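Local coordinates for capsid polyprotein VP90 (Turkey astrovirus 2, PDB 3TS3), which probably self-assembles into the icosahedral capsid of the virus, the chain here being its P2 globular domain, the projecting spike, at residues Gln118-Pro122 with Gly123-Leu127; Glu173-Gly176 with Ala177-Asn181; Asn189-Tyr192 with Ser193-Lys196. All coordinates share one frame; numbering follows the deposited sequence.

Contact 1. Residues Gln118-Pro122 with Gly123-Leu127; sequences QKYYP and GTTNL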
ATOM      1  N   GLN C 118     -17.297 -12.257   8.471  1.00 12.32           N
ATOM      2  CA  GLN C 118     -18.167 -13.416   8.359  1.00 12.73           C
ATOM      3  C   GLN C 118     -17.451 -14.655   8.880  1.00 12.80           C
ATOM      4  O   GLN C 118     -16.263 -14.620   9.150  1.00 12.24           O
ATOM      5  CB  GLN C 118     -18.636 -13.633   6.919  1.00 13.19           C
ATOM      6  CG  GLN C 118     -19.286 -12.416   6.283  1.00 14.56           C
ATOM      7  CD  GLN C 118     -20.661 -12.096   6.843  1.00 17.43           C
ATOM      8  OE1 GLN C 118     -21.264 -12.896   7.540  1.00 18.32           O
ATOM      9  NE2 GLN C 118     -21.163 -10.923   6.519  1.00 19.58           N
ATOM     10  N   LYS C 119     -18.200 -15.740   9.041  1.00 12.88           N
ATOM     11  CA  LYS C 119     -17.643 -16.974   9.555  1.00 13.46           C
ATOM     12  C   LYS C 119     -17.427 -17.906   8.392  1.00 13.19           C
ATOM     13  O   LYS C 119     -18.349 -18.221   7.669  1.00 13.47           O
ATOM     14  CB  LYS C 119     -18.601 -17.621  10.556  1.00 13.70           C
ATOM     15  CG  LYS C 119     -18.773 -16.833  11.839  1.00 15.99           C
ATOM     16  CD  LYS C 119     -19.791 -17.469  12.762  1.00 20.63           C
ATOM     17  CE  LYS C 119     -19.850 -16.746  14.093  1.00 22.70           C
ATOM     18  NZ  LYS C 119     -20.575 -17.535  15.117  1.00 25.60           N
ATOM     19  N   TYR C 120     -16.194 -18.359   8.227  1.00 12.89           N
ATOM     20  CA  TYR C 120     -15.867 -19.201   7.094  1.00 12.99           C
ATOM     21  C   TYR C 120     -16.691 -20.489   7.103  1.00 13.15           C
ATOM     22  O   TYR C 120     -16.882 -21.107   8.136  1.00 13.57           O
ATOM     23  CB  TYR C 120     -14.372 -19.516   7.093  1.00 13.00           C
ATOM     24  CG  TYR C 120     -13.978 -20.558   6.083  1.00 12.50           C
ATOM     25  CD1 TYR C 120     -14.077 -20.310   4.725  1.00 12.55           C
ATOM     26  CD2 TYR C 120     -13.515 -21.792   6.489  1.00 12.85           C
ATOM     27  CE1 TYR C 120     -13.723 -21.255   3.808  1.00 13.27           C
ATOM     28  CE2 TYR C 120     -13.161 -22.750   5.576  1.00 13.42           C
ATOM     29  CZ  TYR C 120     -13.265 -22.474   4.233  1.00 13.79           C
ATOM     30  OH  TYR C 120     -12.914 -23.420   3.312  1.00 15.07           O
ATOM     31  N   TYR C 121     -17.206 -20.861   5.938  1.00 13.20           N
ATOM     32  CA  TYR C 121     -17.985 -22.078   5.798  1.00 14.21           C
ATOM     33  C   TYR C 121     -17.448 -22.912   4.635  1.00 14.31           C
ATOM     34  O   TYR C 121     -17.600 -22.544   3.482  1.00 13.49           O
ATOM     35  CB  TYR C 121     -19.443 -21.696   5.543  1.00 14.48           C
ATOM     36  CG  TYR C 121     -20.437 -22.836   5.639  1.00 16.99           C
ATOM     37  CD1 TYR C 121     -20.704 -23.455   6.849  1.00 19.14           C
ATOM     38  CD2 TYR C 121     -21.132 -23.262   4.523  1.00 18.35           C
ATOM     39  CE1 TYR C 121     -21.625 -24.487   6.933  1.00 20.85           C
ATOM     40  CE2 TYR C 121     -22.048 -24.283   4.594  1.00 19.97           C
ATOM     41  CZ  TYR C 121     -22.292 -24.894   5.794  1.00 21.34           C
ATOM     42  OH  TYR C 121     -23.212 -25.916   5.850  1.00 23.12           O
ATOM     43  N   PRO C 122     -16.863 -24.063   4.936  1.00 14.56           N
ATOM     44  CA  PRO C 122     -16.274 -24.917   3.904  1.00 14.63           C
ATOM     45  C   PRO C 122     -17.283 -25.407   2.869  1.00 14.56           C
ATOM     46  O   PRO C 122     -16.936 -25.528   1.707  1.00 14.40           O
ATOM     47  CB  PRO C 122     -15.733 -26.104   4.700  1.00 15.26           C
ATOM     48  CG  PRO C 122     -15.530 -25.588   6.054  1.00 15.41           C
ATOM     49  CD  PRO C 122     -16.535 -24.526   6.292  1.00 14.91           C
ATOM     50  N   GLY C 123     -18.513 -25.655   3.297  1.00 14.89           N
ATOM     51  CA  GLY C 123     -19.510 -26.291   2.459  1.00 15.16           C
ATOM     52  C   GLY C 123     -19.862 -25.547   1.192  1.00 15.07           C
ATOM     53  O   GLY C 123     -20.082 -26.155   0.155  1.00 15.92           O
ATOM     54  N   THR C 124     -19.909 -24.228   1.286  1.00 14.60           N
ATOM     55  CA  THR C 124     -20.230 -23.393   0.139  1.00 14.09           C
ATOM     56  C   THR C 124     -18.988 -22.765  -0.494  1.00 13.93           C
ATOM     57  O   THR C 124     -19.100 -21.911  -1.352  1.00 14.55           O
ATOM     58  CB  THR C 124     -21.245 -22.320   0.505  1.00 13.84           C
ATOM     59  OG1 THR C 124     -20.820 -21.664   1.697  1.00 12.99           O
ATOM     60  CG2 THR C 124     -22.607 -22.955   0.754  1.00 14.41           C
ATOM     61  N   THR C 125     -17.811 -23.209  -0.067  1.00 13.56           N
ATOM     62  CA  THR C 125     -16.562 -22.718  -0.624  1.00 13.37           C
ATOM     63  C   THR C 125     -16.218 -23.641  -1.779  1.00 13.74           C
ATOM     64  O   THR C 125     -15.822 -24.772  -1.586  1.00 14.29           O
ATOM     65  CB  THR C 125     -15.443 -22.769   0.425  1.00 13.01           C
ATOM     66  OG1 THR C 125     -15.712 -21.815   1.455  1.00 12.74           O
ATOM     67  CG2 THR C 125     -14.094 -22.457  -0.206  1.00 12.62           C
ATOM     68  N   ASN C 126     -16.441 -23.154  -2.988  1.00 13.14           N
ATOM     69  CA  ASN C 126     -16.219 -23.971  -4.163  1.00 13.66           C
ATOM     70  C   ASN C 126     -14.811 -23.825  -4.744  1.00 12.89           C
ATOM     71  O   ASN C 126     -14.569 -23.053  -5.660  1.00 14.00           O
ATOM     72  CB  ASN C 126     -17.348 -23.725  -5.156  1.00 13.40           C
ATOM     73  CG  ASN C 126     -18.670 -24.287  -4.647  1.00 16.34           C
ATOM     74  OD1 ASN C 126     -19.690 -23.604  -4.609  1.00 19.15           O
ATOM     75  ND2 ASN C 126     -18.641 -25.543  -4.233  1.00 19.52           N
ATOM     76  N   LEU C 127     -13.897 -24.603  -4.182  1.00 11.53           N
ATOM     77  CA  LEU C 127     -12.492 -24.614  -4.557  1.00 10.92           C
ATOM     78  C   LEU C 127     -11.999 -26.047  -4.592  1.00 10.76           C
ATOM     79  O   LEU C 127     -12.582 -26.913  -3.965  1.00 10.75           O
ATOM     80  CB  LEU C 127     -11.653 -23.829  -3.548  1.00 10.79           C
ATOM     81  CG  LEU C 127     -11.980 -22.347  -3.357  1.00 11.25           C
ATOM     82  CD1 LEU C 127     -11.095 -21.762  -2.266  1.00 11.37           C
ATOM     83  CD2 LEU C 127     -11.784 -21.589  -4.663  1.00 11.98           C
TER
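Thr-125 OG1 gives its proton to Tyr-121 O across 2.9 Å. The hydroxyl comes in above the carbonyl plane, 42° out of it. Thr-125 OG1 is also hydrogen-bonded to the backbone N of Gly-58, so two bonds grip the hydroxyl. The hydroxyl oxygen also lies 3.1 Å from Tyr-120 CE1, where the ring and the threonine side chain cross at about a right angle. Both branches of Thr-125 meet residues 118-122. With OG1 beside the backbone N (chi1 -68°), CG2 is left to run toward Tyr-120 OH, 3.8 Å away. One residue on from Tyr-121, Pro-122 O accepts the backbone N of Thr-125 at 3.0 Å. The chain bends here as it leaves strand 117-119, on the way to helix 129-135. Within the spike domain this turn is hydrogen-bonded to the antiparallel strand pair 56-59 and 67-70. Thr-124 OG1 reaches that pair too, bonding to Thr-67 O. The same OG1 lies at the edge of the Tyr-121 ring, in its plane, 3.3 Å from Tyr-121 CD2. Gly-123 N lies over a face of that ring. The Tyr-120 ring instead has Pro-122 N above one face, offset toward the rim.

Contact 2. Residues Glu173-Gly176 with Ala177-Asn181; sequences EDPG and AQYQN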
ATOM      1  N   GLU C 173      -1.259 -14.706 -14.011  1.00 10.85           N
ATOM      2  CA  GLU C 173      -0.086 -15.461 -14.434  1.00 11.08           C
ATOM      3  C   GLU C 173       0.737 -15.897 -13.229  1.00 10.81           C
ATOM      4  O   GLU C 173       0.485 -15.472 -12.104  1.00 10.15           O
ATOM      5  CB  GLU C 173       0.787 -14.659 -15.416  1.00 11.31           C
ATOM      6  CG  GLU C 173       0.071 -14.174 -16.684  1.00 12.94           C
ATOM      7  CD  GLU C 173      -0.398 -15.297 -17.588  1.00 15.32           C
ATOM      8  OE1 GLU C 173       0.040 -16.445 -17.418  1.00 16.15           O
ATOM      9  OE2 GLU C 173      -1.224 -15.021 -18.470  1.00 16.67           O
ATOM     10  N   ASP C 174       1.725 -16.744 -13.488  1.00 10.92           N
ATOM     11  CA  ASP C 174       2.585 -17.299 -12.449  1.00 10.77           C
ATOM     12  C   ASP C 174       3.271 -16.142 -11.726  1.00 10.50           C
ATOM     13  O   ASP C 174       3.898 -15.316 -12.358  1.00 10.96           O
ATOM     14  CB  ASP C 174       3.632 -18.159 -13.168  1.00 10.56           C
ATOM     15  CG  ASP C 174       4.555 -18.913 -12.232  1.00 11.60           C
ATOM     16  OD1 ASP C 174       4.467 -18.738 -11.013  1.00 11.89           O
ATOM     17  OD2 ASP C 174       5.373 -19.701 -12.742  1.00 12.80           O
ATOM     18  N   PRO C 175       3.134 -16.087 -10.403  1.00 10.02           N
ATOM     19  CA  PRO C 175       3.786 -15.046  -9.599  1.00 10.34           C
ATOM     20  C   PRO C 175       5.282 -15.313  -9.468  1.00 10.86           C
ATOM     21  O   PRO C 175       6.029 -14.460  -9.016  1.00 10.60           O
ATOM     22  CB  PRO C 175       3.085 -15.158  -8.244  1.00  9.87           C
ATOM     23  CG  PRO C 175       2.632 -16.570  -8.172  1.00  9.73           C
ATOM     24  CD  PRO C 175       2.255 -16.939  -9.585  1.00  9.60           C
ATOM     25  N   GLY C 176       5.693 -16.506  -9.877  1.00 11.52           N
ATOM     26  CA  GLY C 176       7.068 -16.953  -9.759  1.00 11.94           C
ATOM     27  C   GLY C 176       7.229 -17.918  -8.601  1.00 12.80           C
ATOM     28  O   GLY C 176       6.513 -17.847  -7.628  1.00 12.29           O
ATOM     29  N   ALA C 177       8.199 -18.816  -8.716  1.00 14.17           N
ATOM     30  CA  ALA C 177       8.451 -19.817  -7.693  1.00 15.17           C
ATOM     31  C   ALA C 177       8.823 -19.157  -6.372  1.00 16.03           C
ATOM     32  O   ALA C 177       8.504 -19.667  -5.319  1.00 17.03           O
ATOM     33  CB  ALA C 177       9.535 -20.785  -8.139  1.00 15.82           C
ATOM     34  N   GLN C 178       9.513 -18.029  -6.456  1.00 16.45           N
ATOM     35  CA  GLN C 178       9.897 -17.266  -5.279  1.00 16.99           C
ATOM     36  C   GLN C 178       9.090 -15.976  -5.160  1.00 15.79           C
ATOM     37  O   GLN C 178       9.489 -15.048  -4.473  1.00 15.89           O
ATOM     38  CB  GLN C 178      11.397 -16.980  -5.259  1.00 17.79           C
ATOM     39  CG  GLN C 178      12.263 -18.213  -5.044  1.00 21.40           C
ATOM     40  CD  GLN C 178      13.058 -18.608  -6.272  1.00 25.47           C
ATOM     41  OE1 GLN C 178      12.511 -18.788  -7.359  1.00 27.24           O
ATOM     42  NE2 GLN C 178      14.369 -18.748  -6.098  1.00 27.60           N
ATOM     43  N   TYR C 179       7.978 -15.912  -5.878  1.00 14.44           N
ATOM     44  CA  TYR C 179       7.103 -14.742  -5.850  1.00 13.55           C
ATOM     45  C   TYR C 179       7.791 -13.489  -6.377  1.00 14.11           C
ATOM     46  O   TYR C 179       7.396 -12.378  -6.077  1.00 14.75           O
ATOM     47  CB  TYR C 179       6.463 -14.542  -4.461  1.00 12.60           C
ATOM     48  CG  TYR C 179       5.204 -15.344  -4.355  1.00 10.64           C
ATOM     49  CD1 TYR C 179       5.245 -16.684  -4.030  1.00  9.57           C
ATOM     50  CD2 TYR C 179       3.983 -14.787  -4.666  1.00  9.00           C
ATOM     51  CE1 TYR C 179       4.098 -17.438  -3.981  1.00  9.28           C
ATOM     52  CE2 TYR C 179       2.833 -15.532  -4.617  1.00  8.97           C
ATOM     53  CZ  TYR C 179       2.901 -16.859  -4.280  1.00 10.15           C
ATOM     54  OH  TYR C 179       1.759 -17.606  -4.240  1.00 10.14           O
ATOM     55  N   GLN C 180       8.822 -13.700  -7.182  1.00 13.99           N
ATOM     56  CA  GLN C 180       9.592 -12.616  -7.780  1.00 14.88           C
ATOM     57  C   GLN C 180       8.809 -11.732  -8.755  1.00 14.63           C
ATOM     58  O   GLN C 180       9.079 -10.540  -8.865  1.00 15.71           O
ATOM     59  CB  GLN C 180      10.880 -13.145  -8.415  1.00 14.93           C
ATOM     60  CG  GLN C 180      10.682 -14.028  -9.625  1.00 17.40           C
ATOM     61  CD  GLN C 180      10.565 -15.505  -9.289  1.00 17.99           C
ATOM     62  OE1 GLN C 180      10.181 -15.883  -8.192  1.00 15.83           O
ATOM     63  NE2 GLN C 180      10.894 -16.343 -10.259  1.00 20.73           N
ATOM     64  N   ASN C 181       7.897 -12.336  -9.508  1.00 13.91           N
ATOM     65  CA  ASN C 181       7.066 -11.628 -10.479  1.00 13.66           C
ATOM     66  C   ASN C 181       5.974 -10.727  -9.927  1.00 13.20           C
ATOM     67  O   ASN C 181       5.559  -9.800 -10.584  1.00 14.29           O
ATOM     68  CB  ASN C 181       6.422 -12.584 -11.480  1.00 14.06           C
ATOM     69  CG  ASN C 181       7.418 -13.492 -12.147  1.00 15.16           C
ATOM     70  OD1 ASN C 181       8.580 -13.149 -12.304  1.00 17.76           O
ATOM     71  ND2 ASN C 181       6.954 -14.659 -12.565  1.00 15.31           N
TER
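Asn-181 binds back to Asp-174 and Pro-175 through its side chain and its backbone. Its ND2 donates to Asp-174 O at 3.1 Å, almost straight at 172° and in the plane of the amide. Its backbone N goes to Pro-175 O at 2.9 Å, a more bent bond of 130°. Asp-174 OD1 accepts the backbone N of Gly-176 at 2.8 Å. This closes an Asx turn, and Arg-47 adds a salt bridge to the same oxygen. A type I beta turn follows from Gly-176 to Tyr-179, within the loop between strands 164-171 and 187-189 of the spike domain. Gly-176 O takes Tyr-179 N at 3.0 Å across it. Inside that turn Gln-178 N is satisfied by Gln-180 OE1, 2.8 Å away and in the carbonyl plane of the amide. Gln-180 folds back with CG between its backbone N and carbonyl carbon and a bend at chi2 (-91°). The amide then lies against the bare backbone of Gly-176, with Gln-180 OE1 3.6 Å from Gly-176 CA. Pro-175 CG sits over a face of the Tyr-179 ring in a CH-pi contact, 4.1 Å from its centroid. Tyr-179 OH bonds to Asn-78 OD1, and Tyr-179 packs on Val-206 of the second subunit.

Contact 3. Residues Asn189-Tyr192 with Ser193-Lys196; sequences NWSY and SDTK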
ATOM      1  N   ASN C 189     -11.750  -3.302   1.613  1.00  7.08           N
ATOM      2  CA  ASN C 189     -12.927  -4.112   1.906  1.00  7.83           C
ATOM      3  C   ASN C 189     -14.040  -3.906   0.876  1.00  7.87           C
ATOM      4  O   ASN C 189     -14.252  -2.818   0.377  1.00  7.95           O
ATOM      5  CB  ASN C 189     -13.424  -3.918   3.341  1.00  7.98           C
ATOM      6  CG  ASN C 189     -14.240  -2.662   3.514  1.00  8.76           C
ATOM      7  OD1 ASN C 189     -13.715  -1.569   3.484  1.00  8.18           O
ATOM      8  ND2 ASN C 189     -15.533  -2.826   3.719  1.00 10.03           N
ATOM      9  N   TRP C 190     -14.709  -4.993   0.535  1.00  8.49           N
ATOM     10  CA  TRP C 190     -15.720  -4.988  -0.506  1.00  9.13           C
ATOM     11  C   TRP C 190     -17.030  -5.451   0.115  1.00  9.84           C
ATOM     12  O   TRP C 190     -17.143  -6.578   0.570  1.00 10.21           O
ATOM     13  CB  TRP C 190     -15.223  -5.949  -1.587  1.00  8.88           C
ATOM     14  CG  TRP C 190     -16.091  -6.223  -2.776  1.00  8.42           C
ATOM     15  CD1 TRP C 190     -17.445  -6.321  -2.811  1.00  9.51           C
ATOM     16  CD2 TRP C 190     -15.633  -6.502  -4.104  1.00  8.26           C
ATOM     17  NE1 TRP C 190     -17.864  -6.616  -4.083  1.00  8.91           N
ATOM     18  CE2 TRP C 190     -16.770  -6.740  -4.895  1.00  8.24           C
ATOM     19  CE3 TRP C 190     -14.373  -6.568  -4.698  1.00  7.90           C
ATOM     20  CZ2 TRP C 190     -16.682  -7.033  -6.247  1.00  8.75           C
ATOM     21  CZ3 TRP C 190     -14.290  -6.857  -6.042  1.00  8.60           C
ATOM     22  CH2 TRP C 190     -15.436  -7.092  -6.800  1.00  9.73           C
ATOM     23  N   SER C 191     -18.016  -4.565   0.117  1.00 10.69           N
ATOM     24  CA  SER C 191     -19.307  -4.837   0.735  1.00 11.50           C
ATOM     25  C   SER C 191     -20.002  -6.030   0.093  1.00 11.52           C
ATOM     26  O   SER C 191     -19.966  -6.198  -1.105  1.00 11.16           O
ATOM     27  CB  SER C 191     -20.201  -3.603   0.603  1.00 12.00           C
ATOM     28  OG  SER C 191     -21.537  -3.921   0.914  1.00 15.04           O
ATOM     29  N   TYR C 192     -20.665  -6.832   0.915  1.00 12.23           N
ATOM     30  CA  TYR C 192     -21.328  -8.042   0.434  1.00 13.35           C
ATOM     31  C   TYR C 192     -22.459  -7.746  -0.554  1.00 14.49           C
ATOM     32  O   TYR C 192     -22.842  -8.601  -1.323  1.00 14.70           O
ATOM     33  CB  TYR C 192     -21.754  -8.950   1.599  1.00 13.13           C
ATOM     34  CG  TYR C 192     -20.554  -9.439   2.379  1.00 13.45           C
ATOM     35  CD1 TYR C 192     -19.816 -10.528   1.945  1.00 13.17           C
ATOM     36  CD2 TYR C 192     -20.133  -8.781   3.519  1.00 13.27           C
ATOM     37  CE1 TYR C 192     -18.701 -10.950   2.633  1.00 13.58           C
ATOM     38  CE2 TYR C 192     -19.027  -9.197   4.209  1.00 13.02           C
ATOM     39  CZ  TYR C 192     -18.315 -10.279   3.767  1.00 12.92           C
ATOM     40  OH  TYR C 192     -17.212 -10.690   4.460  1.00 14.27           O
ATOM     41  N   SER C 193     -22.969  -6.524  -0.536  1.00 15.57           N
ATOM     42  CA  SER C 193     -24.033  -6.138  -1.457  1.00 16.52           C
ATOM     43  C   SER C 193     -23.556  -5.476  -2.757  1.00 16.48           C
ATOM     44  O   SER C 193     -24.364  -5.101  -3.592  1.00 17.31           O
ATOM     45  CB  SER C 193     -25.046  -5.245  -0.747  1.00 16.87           C
ATOM     46  OG  SER C 193     -24.392  -4.248  -0.000  1.00 19.63           O
ATOM     47  N   ASP C 194     -22.246  -5.337  -2.926  1.00 15.62           N
ATOM     48  CA  ASP C 194     -21.688  -4.660  -4.092  1.00 15.08           C
ATOM     49  C   ASP C 194     -21.249  -5.609  -5.196  1.00 14.40           C
ATOM     50  O   ASP C 194     -20.604  -6.616  -4.949  1.00 13.84           O
ATOM     51  CB  ASP C 194     -20.457  -3.819  -3.713  1.00 14.95           C
ATOM     52  CG  ASP C 194     -20.810  -2.444  -3.197  1.00 16.64           C
ATOM     53  OD1 ASP C 194     -22.002  -2.135  -3.095  1.00 17.53           O
ATOM     54  OD2 ASP C 194     -19.874  -1.674  -2.902  1.00 16.71           O
ATOM     55  N   THR C 195     -21.593  -5.242  -6.423  1.00 14.03           N
ATOM     56  CA  THR C 195     -21.099  -5.893  -7.615  1.00 13.82           C
ATOM     57  C   THR C 195     -19.709  -5.319  -7.829  1.00 13.36           C
ATOM     58  O   THR C 195     -19.306  -4.413  -7.120  1.00 13.10           O
ATOM     59  CB  THR C 195     -21.933  -5.546  -8.847  1.00 14.01           C
ATOM     60  OG1 THR C 195     -21.846  -4.142  -9.088  1.00 14.69           O
ATOM     61  CG2 THR C 195     -23.381  -5.932  -8.649  1.00 14.10           C
ATOM     62  N   LYS C 196     -18.981  -5.841  -8.802  1.00 13.19           N
ATOM     63  CA  LYS C 196     -17.645  -5.337  -9.070  1.00 13.06           C
ATOM     64  C   LYS C 196     -17.697  -3.873  -9.485  1.00 13.20           C
ATOM     65  O   LYS C 196     -16.875  -3.083  -9.072  1.00 12.36           O
ATOM     66  CB  LYS C 196     -16.964  -6.172 -10.152  1.00 12.95           C
ATOM     67  CG  LYS C 196     -15.632  -5.630 -10.634  1.00 14.17           C
ATOM     68  CD  LYS C 196     -15.059  -6.519 -11.720  1.00 15.28           C
ATOM     69  CE  LYS C 196     -13.770  -5.957 -12.271  1.00 16.20           C
ATOM     70  NZ  LYS C 196     -13.212  -6.849 -13.301  1.00 18.53           N
TER
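Trp-190 and Asp-194 cross obliquely, with the indole and the carboxylate planes 57° apart. The indole meets the backbone of Asp-194 rather than its acid group. Trp-190 NE1 donates to Asp-194 O at 2.9 Å and 170°. The acceptor lies in the ring plane, at the edge, while the indole N comes in from above the carbonyl plane. CG of Trp-190 is anti to its own N (chi1 177°), which carries the indole alongside the chain that follows. Its six-membered ring then reaches Lys-196, with Trp-190 CZ2 3.4 Å from Lys-196 CA. Lys-196 CB touches Trp-190 CH2 at 3.8 Å, and the rest of the lysine leads away, fully extended. Phe-199 stacks on the indole, and Arg-153 makes a cation-pi contact with it. The Asp-194 carboxylate lies near Ser-191, with Asp-194 OD2 4.0 Å from Ser-191 CB. That oxygen is hydrogen-bonded to Thr-31 and His-202. Ser-191 OG and Ser-193 OG are 3.0 Å apart. Asp-194 N bonds to Ser-191 O at 3.0 Å. This backbone bond closes a type I beta turn from Ser-191 to Asp-194, which leads into helix 196-202 with Thr-195 as its N-cap.

The three contacts are local turns that follow one another along the chain of the spike domain. Contacts 1 and 3 have centres 17 Å apart and touch directly. Gln-118 CG packs on Tyr-192 OH at 3.3 Å. The Tyr-192 hydroxyl is hydrogen-bonded to Ala-116 O and Ser-145 N, so the turn of contact 3 is tied to the region of strands 117-119 and 142-148. Contact 2 stands apart. Its centre is 27 Å from that of contact 1 and 28 Å from that of contact 3, with nearest atoms about 14 Å away in both cases. Of the three, contact 2 alone meets the second subunit. Strand 187-189 follows the loop of contact 2 and runs into the first residue of contact 3, Asn-189.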